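Local atomic coordinates of fanconi-associated nuclease 1 homolog (Pseudomonas aeruginosa, PDB entry 5Y7Q), a protein that belongs to the Fanconi-associated nuclease 1 family and combines regions related to helix-turn-helix, SAP and VRR-NUC domains in a single chain. Residues A52-G55 / E56-D60; S444-F447 / R448-A452; L454-A457 / C458-R461; S466-D469 / A470-R474; R557-Q560 / F561-R565. One frame throughout, in Å; residues are numbered along the deposited sequence.

Interaction 1: residues A52-G55 / E56-D60; sequences AWIG and ERYAD
Trp53 and Arg57, one helical turn apart, carry the contact through a cation-pi pair. The guanidinium carbon CZ of Arg57 stands 4.0 Å from the centroid of the Trp53 six-membered ring, over its face, with ring and guanidinium planes inclined by 54°. An indole suits the site because its broad, electron-rich face can attract a cation and also take aliphatic C-H groups. Arg57 supplies the latter too: its CG makes a CH-pi contact with the five-membered ring, 4.1 Å from the centroid. Bends at chi2 and chi3 of the arginine fold its chain back over the indole. Among charged groups, Glu56 OE2 forms only a long salt bridge with Arg57 NH1, at 3.7 Å. Backbone hydrogen bonds close the last helical turn, Arg57 N to Trp53 O at 2.9 Å and Tyr58 N to Ile54 O at 3.0 Å. The apolar part is small: Ile54 CG2 meets Tyr58 CB at 4.0 Å. Tyr58 then leaves helical geometry, ending helix 42-57. Ile54 and Tyr58 face helix 190-201 through Leu196 and Met199, Tyr200 packs edge-to-face with Trp53, and Arg57 NH2 bonds to Ser227 O in a nearby loop.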
# COMPACT_ATOMS: atom_id res chain seq x y z
N ALA A 52 -14.18 -0.47 23.75
CA ALA A 52 -14.90 -1.66 24.17
C ALA A 52 -14.41 -2.89 23.42
O ALA A 52 -14.07 -3.92 24.03
CB ALA A 52 -16.40 -1.48 23.94
N TRP A 53 -14.38 -2.80 22.08
CA TRP A 53 -13.91 -3.89 21.23
C TRP A 53 -12.56 -4.42 21.70
O TRP A 53 -12.36 -5.63 21.83
CB TRP A 53 -13.85 -3.36 19.80
CG TRP A 53 -13.49 -4.30 18.72
CD1 TRP A 53 -12.24 -4.64 18.31
CD2 TRP A 53 -14.40 -4.96 17.84
NE1 TRP A 53 -12.31 -5.50 17.24
CE2 TRP A 53 -13.63 -5.72 16.93
CE3 TRP A 53 -15.80 -5.00 17.75
CZ2 TRP A 53 -14.21 -6.49 15.94
CZ3 TRP A 53 -16.37 -5.78 16.77
CH2 TRP A 53 -15.58 -6.51 15.87
N ILE A 54 -11.61 -3.51 21.98
CA ILE A 54 -10.29 -3.92 22.46
C ILE A 54 -10.38 -4.54 23.84
O ILE A 54 -9.61 -5.44 24.18
CB ILE A 54 -9.32 -2.73 22.44
CG1 ILE A 54 -8.94 -2.40 20.99
CG2 ILE A 54 -8.07 -3.02 23.26
CD1 ILE A 54 -8.33 -1.04 20.86
N GLY A 55 -11.32 -4.07 24.66
CA GLY A 55 -11.53 -4.68 25.95
C GLY A 55 -11.95 -6.13 25.87
O GLY A 55 -11.47 -6.96 26.63
N GLU A 56 -12.86 -6.46 24.94
CA GLU A 56 -13.31 -7.84 24.88
C GLU A 56 -12.34 -8.74 24.11
O GLU A 56 -12.07 -9.87 24.54
CB GLU A 56 -14.72 -7.93 24.28
CG GLU A 56 -14.88 -7.28 22.91
CD GLU A 56 -16.30 -7.37 22.37
OE1 GLU A 56 -17.20 -7.79 23.13
OE2 GLU A 56 -16.51 -7.00 21.18
N ARG A 57 -11.82 -8.28 22.96
CA ARG A 57 -11.02 -9.17 22.12
C ARG A 57 -9.56 -9.27 22.57
O ARG A 57 -8.91 -10.29 22.32
CB ARG A 57 -11.05 -8.74 20.65
CG ARG A 57 -12.39 -8.26 20.16
CD ARG A 57 -13.42 -9.34 20.24
NE ARG A 57 -13.58 -10.02 18.97
CZ ARG A 57 -14.29 -9.53 17.96
NH1 ARG A 57 -14.88 -8.35 18.12
NH2 ARG A 57 -14.41 -10.23 16.83
N TYR A 58 -9.02 -8.18 23.11
CA TYR A 58 -7.62 -8.13 23.53
C TYR A 58 -7.42 -8.25 25.04
O TYR A 58 -6.29 -8.08 25.50
CB TYR A 58 -6.97 -6.87 22.99
CG TYR A 58 -6.72 -6.99 21.50
CD1 TYR A 58 -7.67 -6.56 20.59
CD2 TYR A 58 -5.56 -7.57 21.01
CE1 TYR A 58 -7.47 -6.68 19.23
CE2 TYR A 58 -5.34 -7.69 19.65
CZ TYR A 58 -6.30 -7.24 18.77
OH TYR A 58 -6.12 -7.35 17.41
N ALA A 59 -8.48 -8.54 25.81
CA ALA A 59 -8.39 -8.43 27.26
C ALA A 59 -7.14 -9.07 27.83
O ALA A 59 -6.59 -8.59 28.83
CB ALA A 59 -9.61 -9.08 27.93
N ASP A 60 -6.66 -10.14 27.20
CA ASP A 60 -5.50 -10.87 27.68
C ASP A 60 -4.18 -10.23 27.28
O ASP A 60 -3.13 -10.56 27.85
CB ASP A 60 -5.55 -12.31 27.16
CG ASP A 60 -6.27 -12.41 25.83
OD1 ASP A 60 -7.27 -11.68 25.61
OD2 ASP A 60 -5.84 -13.23 24.98

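Interaction 2: residues S444-F447 / R448-A452; sequences SADF and RQRRA
Phe447 and Arg451 are brought together by their first torsions: the phenylalanine CG lies anti to its own backbone nitrogen (chi1 166°), while the arginine CG lies anti to its carbonyl carbon (chi1 -75°), and further bends at chi2 and chi3 carry its chain across the ring. Arg451 CD sits over one face of Phe447, 4.0 Å from the ring centroid, in a CH-pi contact. Beyond it, Arg451 NE comes 3.6 Å from Phe447 CE1, the guanidinium lying nearly flat against the rim with the two planes only 20° apart. Arginine suits this place because its flat end can cover an aromatic surface and still use its N-H groups in its own plane. Those groups have partners: NE and NH2 bond to Ala422 O and Ile423 O, and NH1 forms a salt bridge with Asp441, which probably balances the charge of this buried side chain. On the outer side, Asp446 and Arg450 run alongside each other, their CG atoms 3.9 Å apart, without their charged atoms meeting. Asp446 occupies the N-cap position but makes no side-chain cap; its carbonyl O accepts Arg450 N at 2.7 Å, whereas Arg451 N to Phe447 O is a weak bond. This short helix 447-450 follows a type I turn and leads directly into helix 452-460, against whose Phe455, Glu456 and Leu459 Arg448 packs while pairing with Glu513 of helix 505-517.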
# COMPACT_ATOMS: atom_id res chain seq x y z
N SER A 444 -0.32 -14.74 1.83
CA SER A 444 0.29 -15.92 2.42
C SER A 444 0.43 -17.05 1.39
O SER A 444 -0.23 -17.07 0.34
CB SER A 444 -0.52 -16.40 3.63
OG SER A 444 0.26 -17.20 4.50
N ALA A 445 1.32 -17.99 1.69
CA ALA A 445 1.64 -19.05 0.73
C ALA A 445 0.49 -20.05 0.59
O ALA A 445 0.20 -20.51 -0.52
CB ALA A 445 2.93 -19.75 1.16
N ASP A 446 -0.15 -20.42 1.69
CA ASP A 446 -1.25 -21.38 1.68
C ASP A 446 -2.62 -20.70 1.63
O ASP A 446 -3.62 -21.33 1.99
CB ASP A 446 -1.13 -22.35 2.86
CG ASP A 446 -1.19 -21.68 4.19
OD1 ASP A 446 -1.14 -20.43 4.24
OD2 ASP A 446 -1.27 -22.41 5.20
N PHE A 447 -2.68 -19.42 1.28
CA PHE A 447 -3.97 -18.76 1.05
C PHE A 447 -4.93 -19.61 0.23
O PHE A 447 -6.10 -19.78 0.60
CB PHE A 447 -3.75 -17.44 0.33
CG PHE A 447 -5.01 -16.85 -0.25
CD1 PHE A 447 -5.85 -16.07 0.52
CD2 PHE A 447 -5.33 -17.03 -1.58
CE1 PHE A 447 -6.99 -15.51 -0.03
CE2 PHE A 447 -6.48 -16.48 -2.12
CZ PHE A 447 -7.30 -15.72 -1.35
N ARG A 448 -4.46 -20.14 -0.90
CA ARG A 448 -5.32 -21.01 -1.71
C ARG A 448 -5.62 -22.31 -0.99
O ARG A 448 -6.77 -22.78 -0.99
CB ARG A 448 -4.67 -21.30 -3.06
CG ARG A 448 -5.69 -21.67 -4.14
CD ARG A 448 -5.48 -23.07 -4.71
NE ARG A 448 -5.82 -23.11 -6.13
CZ ARG A 448 -6.91 -23.67 -6.63
NH1 ARG A 448 -7.79 -24.27 -5.83
NH2 ARG A 448 -7.12 -23.65 -7.94
N GLN A 449 -4.61 -22.93 -0.36
CA GLN A 449 -4.84 -24.20 0.33
C GLN A 449 -5.89 -24.04 1.43
O GLN A 449 -6.83 -24.83 1.51
CB GLN A 449 -3.54 -24.75 0.92
CG GLN A 449 -3.60 -26.25 1.24
CD GLN A 449 -2.72 -26.65 2.42
OE1 GLN A 449 -2.06 -25.81 3.03
NE2 GLN A 449 -2.72 -27.94 2.75
N ARG A 450 -5.74 -23.01 2.28
CA ARG A 450 -6.70 -22.77 3.36
C ARG A 450 -8.12 -22.77 2.83
O ARG A 450 -9.06 -23.19 3.51
CB ARG A 450 -6.40 -21.44 4.07
CG ARG A 450 -5.06 -21.29 4.83
CD ARG A 450 -5.09 -21.85 6.25
NE ARG A 450 -5.43 -20.86 7.28
CZ ARG A 450 -5.75 -21.17 8.54
NH1 ARG A 450 -5.79 -22.44 8.94
NH2 ARG A 450 -6.04 -20.20 9.41
N ARG A 451 -8.29 -22.25 1.62
CA ARG A 451 -9.58 -22.04 0.97
C ARG A 451 -9.92 -23.10 -0.06
O ARG A 451 -10.95 -22.97 -0.73
CB ARG A 451 -9.62 -20.65 0.35
CG ARG A 451 -9.79 -19.58 1.42
CD ARG A 451 -8.98 -18.36 1.13
NE ARG A 451 -9.68 -17.17 1.60
CZ ARG A 451 -9.43 -16.56 2.75
NH1 ARG A 451 -8.48 -17.02 3.54
NH2 ARG A 451 -10.14 -15.48 3.09
N ALA A 452 -9.10 -24.16 -0.17
CA ALA A 452 -9.01 -25.01 -1.36
C ALA A 452 -10.36 -25.32 -1.99
O ALA A 452 -10.63 -24.93 -3.13
CB ALA A 452 -8.28 -26.31 -1.00

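Interaction 3: residues L454-A457 / C458-R461; sequences LFEA and CLGR
Leu459 lies along the carbonyl of Phe455, one turn earlier in helix 452-460, and its backbone N bonds to Phe455 O at 2.7 Å. From there the side chain can be followed outward. Its CB sits 3.4 Å from Phe455 O, and with chi1 at -61° the CG stays beside the same oxygen, also at 3.4 Å. At the tip the branch divides, and CD1 reaches 4.0 Å from Phe455 O and 4.2 Å from Glu456 OE1, so one methyl approaches both a carbonyl and a carboxylate. Around this branched end gather Arg509, Phe512 and Glu513 of helix 505-517, together with Cys419; a leucine fits because its branched end can pack on Phe512 and on the chains of Arg509 and Glu513. On another side of the helix, Cys458 N bonds to Leu454 O at 3.1 Å, and its compact CB and SG lie close to that carbonyl. Glu456 is bent at chi2, which turns its carboxylate along the helix toward Gly460, but its firm partner is Arg509, which forms a salt bridge with OE2. Toward the C-terminal part the bonds weaken: Gly460 N to Glu456 O and Arg461 N to Ala457 O (3.5 Å) are both weak, although Arg461 N also bonds to Cys458 O at 3.0 Å. The chemistry is therefore mixed: Phe455 and Leu459 are buried against helix 505-517, among the aliphatic parts of charged side chains as well as apolar ones, and the charge of Glu456 is probably balanced by Arg509 of that helix.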
# COMPACT_ATOMS: atom_id res chain seq x y z
N LEU A 454 -13.44 -24.18 -1.73
CA LEU A 454 -14.27 -23.08 -2.22
C LEU A 454 -13.75 -22.51 -3.54
O LEU A 454 -14.53 -21.92 -4.30
CB LEU A 454 -14.35 -21.97 -1.18
CG LEU A 454 -15.51 -22.03 -0.19
CD1 LEU A 454 -15.30 -23.14 0.87
CD2 LEU A 454 -15.73 -20.67 0.46
N PHE A 455 -12.45 -22.67 -3.81
CA PHE A 455 -11.92 -22.19 -5.08
C PHE A 455 -12.29 -23.12 -6.23
O PHE A 455 -12.83 -22.69 -7.26
CB PHE A 455 -10.42 -21.99 -4.98
CG PHE A 455 -10.03 -20.60 -4.55
CD1 PHE A 455 -9.45 -20.38 -3.31
CD2 PHE A 455 -10.27 -19.52 -5.38
CE1 PHE A 455 -9.10 -19.12 -2.91
CE2 PHE A 455 -9.93 -18.24 -4.99
CZ PHE A 455 -9.34 -18.04 -3.75
N GLU A 456 -12.04 -24.43 -6.06
CA GLU A 456 -12.42 -25.36 -7.11
C GLU A 456 -13.93 -25.43 -7.27
O GLU A 456 -14.41 -25.79 -8.36
CB GLU A 456 -11.82 -26.74 -6.85
CG GLU A 456 -11.62 -27.54 -8.14
CD GLU A 456 -11.25 -26.66 -9.34
OE1 GLU A 456 -10.15 -26.05 -9.33
OE2 GLU A 456 -12.06 -26.56 -10.28
N ALA A 457 -14.69 -25.10 -6.23
CA ALA A 457 -16.10 -24.82 -6.44
C ALA A 457 -16.26 -23.67 -7.43
O ALA A 457 -16.78 -23.87 -8.53
CB ALA A 457 -16.79 -24.51 -5.11
N CYS A 458 -15.79 -22.46 -7.07
CA CYS A 458 -16.08 -21.27 -7.87
C CYS A 458 -15.54 -21.41 -9.29
O CYS A 458 -16.28 -21.24 -10.27
CB CYS A 458 -15.49 -20.03 -7.21
SG CYS A 458 -16.45 -19.34 -5.83
N LEU A 459 -14.25 -21.74 -9.41
CA LEU A 459 -13.66 -21.95 -10.73
C LEU A 459 -14.40 -23.03 -11.51
O LEU A 459 -14.47 -22.97 -12.74
CB LEU A 459 -12.20 -22.34 -10.58
CG LEU A 459 -11.32 -21.30 -9.91
CD1 LEU A 459 -9.93 -21.86 -9.84
CD2 LEU A 459 -11.37 -20.00 -10.71
N GLY A 460 -14.95 -24.03 -10.79
CA GLY A 460 -15.72 -25.07 -11.44
C GLY A 460 -16.83 -24.53 -12.31
O GLY A 460 -17.09 -25.06 -13.39
N ARG A 461 -17.48 -23.43 -11.88
CA ARG A 461 -18.59 -22.91 -12.68
C ARG A 461 -18.17 -22.55 -14.10
O ARG A 461 -19.05 -22.29 -14.94
CB ARG A 461 -19.22 -21.67 -12.02
CG ARG A 461 -19.44 -21.78 -10.52
CD ARG A 461 -20.35 -20.68 -9.98
NE ARG A 461 -21.74 -21.12 -9.92
CZ ARG A 461 -22.68 -20.54 -9.19
NH1 ARG A 461 -22.39 -19.47 -8.44
NH2 ARG A 461 -23.92 -21.02 -9.21

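Interaction 4: residues S466-D469 / A470-R474; sequences SYRD and AIRCR
Regular helical bonds of 2.9 to 3.0 Å run from the backbone N of Ala470, Ile471, Arg472 and Cys473 to the O of Ser466, Tyr467, Arg468 and Asp469 respectively. On the outer side, Asp469 and Arg472 form an i to i+3 salt bridge, OD1 to NH1 at 2.6 Å. The oxygen arrives at the edge of the guanidinium, in its plane, although the carboxylate itself is turned 59° from that plane. The short aspartate and the long arginine suit this spacing because the arginine, bent at chi3, can reach back along the helix. The pair lies in the first turns of helix 467-478, within the region assigned to the VRR-NUC domain; this helix packs on helix 493-502, where Glu497 pairs with Arg472 NE, so carboxylates on two helices may balance the charge, and Leu500 O accepts Arg468 NE. Arg468 runs beside Arg472, and its CB touches Arg472 NH2 at 3.5 Å; their guanidinium planes are 23° apart. Arg468 CG lies over the Tyr467 ring face, and the extended chain carries the guanidinium on to the ring's hydroxyl end, where Tyr467 CZ faces its centre. On the inner side, Ile471 CD1 meets the edge of that ring at CD2, 4.3 Å away. Tyr467 also packs on Ala505 and Leu508 of helix 505-517, and Ile471 on Leu496 and Leu500.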
# COMPACT_ATOMS: atom_id res chain seq x y z
N SER A 466 -22.72 -22.05 -15.86
CA SER A 466 -23.24 -21.19 -14.81
C SER A 466 -22.35 -19.99 -14.48
O SER A 466 -22.79 -19.10 -13.74
CB SER A 466 -23.46 -22.03 -13.56
OG SER A 466 -22.37 -22.91 -13.41
N TYR A 467 -21.12 -19.93 -14.99
CA TYR A 467 -20.21 -18.88 -14.55
C TYR A 467 -20.68 -17.50 -15.00
O TYR A 467 -20.53 -16.52 -14.25
CB TYR A 467 -18.79 -19.17 -15.02
CG TYR A 467 -18.50 -18.88 -16.48
CD1 TYR A 467 -18.76 -19.82 -17.48
CD2 TYR A 467 -17.91 -17.67 -16.85
CE1 TYR A 467 -18.48 -19.55 -18.80
CE2 TYR A 467 -17.63 -17.39 -18.16
CZ TYR A 467 -17.92 -18.33 -19.14
OH TYR A 467 -17.63 -18.04 -20.45
N ARG A 468 -21.25 -17.38 -16.20
CA ARG A 468 -21.78 -16.10 -16.65
C ARG A 468 -22.81 -15.55 -15.67
O ARG A 468 -22.66 -14.45 -15.13
CB ARG A 468 -22.40 -16.24 -18.03
CG ARG A 468 -21.42 -16.64 -19.09
CD ARG A 468 -21.98 -16.48 -20.48
NE ARG A 468 -20.92 -16.75 -21.43
CZ ARG A 468 -20.53 -17.97 -21.77
NH1 ARG A 468 -21.16 -19.04 -21.27
NH2 ARG A 468 -19.53 -18.13 -22.63
N ASP A 469 -23.89 -16.32 -15.43
CA ASP A 469 -24.92 -15.86 -14.51
C ASP A 469 -24.34 -15.53 -13.15
O ASP A 469 -24.71 -14.53 -12.53
CB ASP A 469 -26.04 -16.90 -14.39
CG ASP A 469 -26.86 -17.02 -15.66
OD1 ASP A 469 -26.83 -16.05 -16.45
OD2 ASP A 469 -27.53 -18.07 -15.86
N ALA A 470 -23.41 -16.37 -12.68
CA ALA A 470 -22.83 -16.19 -11.36
C ALA A 470 -22.10 -14.85 -11.27
O ALA A 470 -22.21 -14.13 -10.27
CB ALA A 470 -21.89 -17.35 -11.07
N ILE A 471 -21.37 -14.50 -12.32
CA ILE A 471 -20.64 -13.25 -12.34
C ILE A 471 -21.59 -12.06 -12.46
O ILE A 471 -21.37 -11.03 -11.81
CB ILE A 471 -19.59 -13.29 -13.46
CG1 ILE A 471 -18.32 -13.97 -12.93
CG2 ILE A 471 -19.32 -11.92 -14.03
CD1 ILE A 471 -17.43 -14.52 -14.02
N ARG A 472 -22.64 -12.16 -13.27
CA ARG A 472 -23.58 -11.04 -13.35
C ARG A 472 -24.27 -10.80 -12.01
O ARG A 472 -24.49 -9.64 -11.61
CB ARG A 472 -24.64 -11.28 -14.44
CG ARG A 472 -24.18 -11.07 -15.87
CD ARG A 472 -25.29 -11.40 -16.87
NE ARG A 472 -24.76 -12.03 -18.08
CZ ARG A 472 -24.98 -13.30 -18.42
NH1 ARG A 472 -25.74 -14.08 -17.66
NH2 ARG A 472 -24.46 -13.79 -19.54
N CYS A 473 -24.62 -11.87 -11.30
CA CYS A 473 -25.28 -11.68 -10.01
C CYS A 473 -24.30 -11.16 -8.97
O CYS A 473 -24.65 -10.25 -8.20
CB CYS A 473 -25.95 -12.97 -9.55
SG CYS A 473 -27.59 -13.08 -10.28
N ARG A 474 -23.09 -11.70 -8.92
CA ARG A 474 -22.09 -11.16 -8.01
C ARG A 474 -21.83 -9.70 -8.33
O ARG A 474 -21.68 -8.88 -7.42
CB ARG A 474 -20.80 -11.97 -8.09
CG ARG A 474 -20.18 -12.34 -6.74
CD ARG A 474 -21.04 -13.29 -5.90
NE ARG A 474 -21.45 -14.50 -6.62
CZ ARG A 474 -22.71 -14.88 -6.80
NH1 ARG A 474 -23.71 -14.16 -6.29
NH2 ARG A 474 -23.00 -16.00 -7.48

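Interaction 5: residues R557-Q560 / F561-R565; sequences RWLQ and FCRER
Leu559 O accepts the backbone N of Arg563 at 2.9 Å, and Trp558 O accepts Cys562 N at the same distance, while Glu564 N to Gln560 O is weak. A side-chain bond lies on the exposed flank, where Gln560 NE2 donates to Glu564 OE2 at 3.1 Å. The chains run side by side in extended form; the acceptor lies close to the amide plane, while the N-H reaches OE2 from the syn side, well out of the carboxylate plane, which stands 82° from the amide. Amide and acid suit this i to i+4 spacing, one supplying N-H and the other a charged oxygen. On another side, Phe561 turns its edge toward the face of Trp558, with ring centroids 5.8 Å apart and planes at 61°. Cys562 SG sits at the indole edge, 3.6 Å from Trp558 CD1, a sulfur-aromatic contact. Arg563, its CG set between backbone N and carbonyl carbon (chi1 81°), brings NH2 to 3.5 Å from Leu559 CD1. Helix 553-564 is the crossover between strands 538-545 and 569-577, a beta-alpha-beta unit: Leu559, Cys562 and Arg563 lie on Val569 or Val571 of the latter strand, while Arg514 and Trp511 of helix 505-517 cover Trp558 and Phe561.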
# COMPACT_ATOMS: atom_id res chain seq x y z
N ARG A 557 6.47 -11.97 -19.63
CA ARG A 557 6.02 -13.27 -19.14
C ARG A 557 4.57 -13.51 -19.51
O ARG A 557 4.19 -14.64 -19.86
CB ARG A 557 6.24 -13.37 -17.63
CG ARG A 557 7.58 -12.80 -17.21
CD ARG A 557 8.00 -13.20 -15.80
NE ARG A 557 7.94 -12.09 -14.85
CZ ARG A 557 6.88 -11.84 -14.09
NH1 ARG A 557 5.82 -12.63 -14.20
NH2 ARG A 557 6.89 -10.83 -13.23
N TRP A 558 3.74 -12.47 -19.49
CA TRP A 558 2.35 -12.68 -19.85
C TRP A 558 2.20 -12.95 -21.35
O TRP A 558 1.35 -13.76 -21.75
CB TRP A 558 1.49 -11.50 -19.43
CG TRP A 558 0.23 -12.06 -18.96
CD1 TRP A 558 -0.80 -12.54 -19.74
CD2 TRP A 558 -0.13 -12.34 -17.61
NE1 TRP A 558 -1.79 -13.06 -18.94
CE2 TRP A 558 -1.40 -12.95 -17.63
CE3 TRP A 558 0.49 -12.10 -16.38
CZ2 TRP A 558 -2.06 -13.33 -16.46
CZ3 TRP A 558 -0.16 -12.48 -15.24
CH2 TRP A 558 -1.43 -13.09 -15.28
N LEU A 559 3.01 -12.32 -22.18
CA LEU A 559 3.01 -12.64 -23.60
C LEU A 559 3.44 -14.08 -23.83
O LEU A 559 2.85 -14.79 -24.65
CB LEU A 559 3.93 -11.69 -24.35
CG LEU A 559 3.39 -10.29 -24.49
CD1 LEU A 559 4.11 -9.67 -25.66
CD2 LEU A 559 1.92 -10.36 -24.75
N GLN A 560 4.50 -14.52 -23.15
CA GLN A 560 4.93 -15.90 -23.26
C GLN A 560 3.81 -16.84 -22.85
O GLN A 560 3.50 -17.81 -23.56
CB GLN A 560 6.18 -16.13 -22.41
CG GLN A 560 6.82 -17.51 -22.56
CD GLN A 560 7.90 -17.78 -21.51
OE1 GLN A 560 8.41 -16.86 -20.87
NE2 GLN A 560 8.25 -19.06 -21.33
N PHE A 561 3.16 -16.54 -21.74
CA PHE A 561 2.09 -17.40 -21.25
C PHE A 561 0.94 -17.46 -22.24
O PHE A 561 0.40 -18.53 -22.53
CB PHE A 561 1.60 -16.90 -19.90
CG PHE A 561 0.45 -17.68 -19.36
CD1 PHE A 561 0.67 -18.87 -18.69
CD2 PHE A 561 -0.85 -17.24 -19.55
CE1 PHE A 561 -0.40 -19.60 -18.18
CE2 PHE A 561 -1.92 -17.98 -19.06
CZ PHE A 561 -1.70 -19.16 -18.37
N CYS A 562 0.55 -16.30 -22.78
CA CYS A 562 -0.57 -16.25 -23.71
C CYS A 562 -0.25 -16.96 -25.03
O CYS A 562 -1.08 -17.72 -25.54
CB CYS A 562 -0.95 -14.79 -23.97
SG CYS A 562 -2.02 -14.05 -22.72
N ARG A 563 0.94 -16.74 -25.58
CA ARG A 563 1.22 -17.38 -26.86
C ARG A 563 1.71 -18.81 -26.69
O ARG A 563 2.02 -19.46 -27.69
CB ARG A 563 2.22 -16.56 -27.69
CG ARG A 563 3.71 -16.71 -27.35
CD ARG A 563 4.58 -15.79 -28.25
NE ARG A 563 4.52 -14.36 -27.89
CZ ARG A 563 3.74 -13.45 -28.48
NH1 ARG A 563 2.94 -13.77 -29.49
NH2 ARG A 563 3.78 -12.18 -28.06
N GLU A 564 1.79 -19.34 -25.46
CA GLU A 564 1.90 -20.78 -25.29
C GLU A 564 0.54 -21.47 -25.21
O GLU A 564 0.47 -22.70 -25.30
CB GLU A 564 2.72 -21.12 -24.05
CG GLU A 564 4.21 -20.86 -24.20
CD GLU A 564 4.94 -20.81 -22.87
OE1 GLU A 564 4.27 -20.74 -21.81
OE2 GLU A 564 6.19 -20.84 -22.88
N ARG A 565 -0.53 -20.71 -25.01
CA ARG A 565 -1.91 -21.19 -25.07
C ARG A 565 -2.58 -20.93 -26.41
O ARG A 565 -3.78 -21.20 -26.54
CB ARG A 565 -2.75 -20.52 -23.97
CG ARG A 565 -2.89 -21.33 -22.73
CD ARG A 565 -1.81 -20.98 -21.78
NE ARG A 565 -2.06 -21.62 -20.50
CZ ARG A 565 -1.23 -22.47 -19.93
NH1 ARG A 565 -0.10 -22.79 -20.54
NH2 ARG A 565 -1.55 -23.01 -18.74

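Overall arrangement
From the N terminus, the five contacts follow in series and none nests in or crosses another; each is local, four within a helix or at an end of one, and interaction 2 at the start of helix 447-450, after a turn. Interaction 1, in the helix-turn-helix region, ends helix 42-57, its centre about 50 Å from that of interaction 5, on the opposite side of the chain's centre. Interactions 2, 3 and 4 form consecutive steps: helix 447-450 packs on helix 452-460, where Phe447 meets Phe455, and Arg461 leads on to Tyr467 and Ala470 of helix 467-478. Interaction 5 touches none of the others, yet helix 505-517 neighbours interactions 2 to 5 and links them.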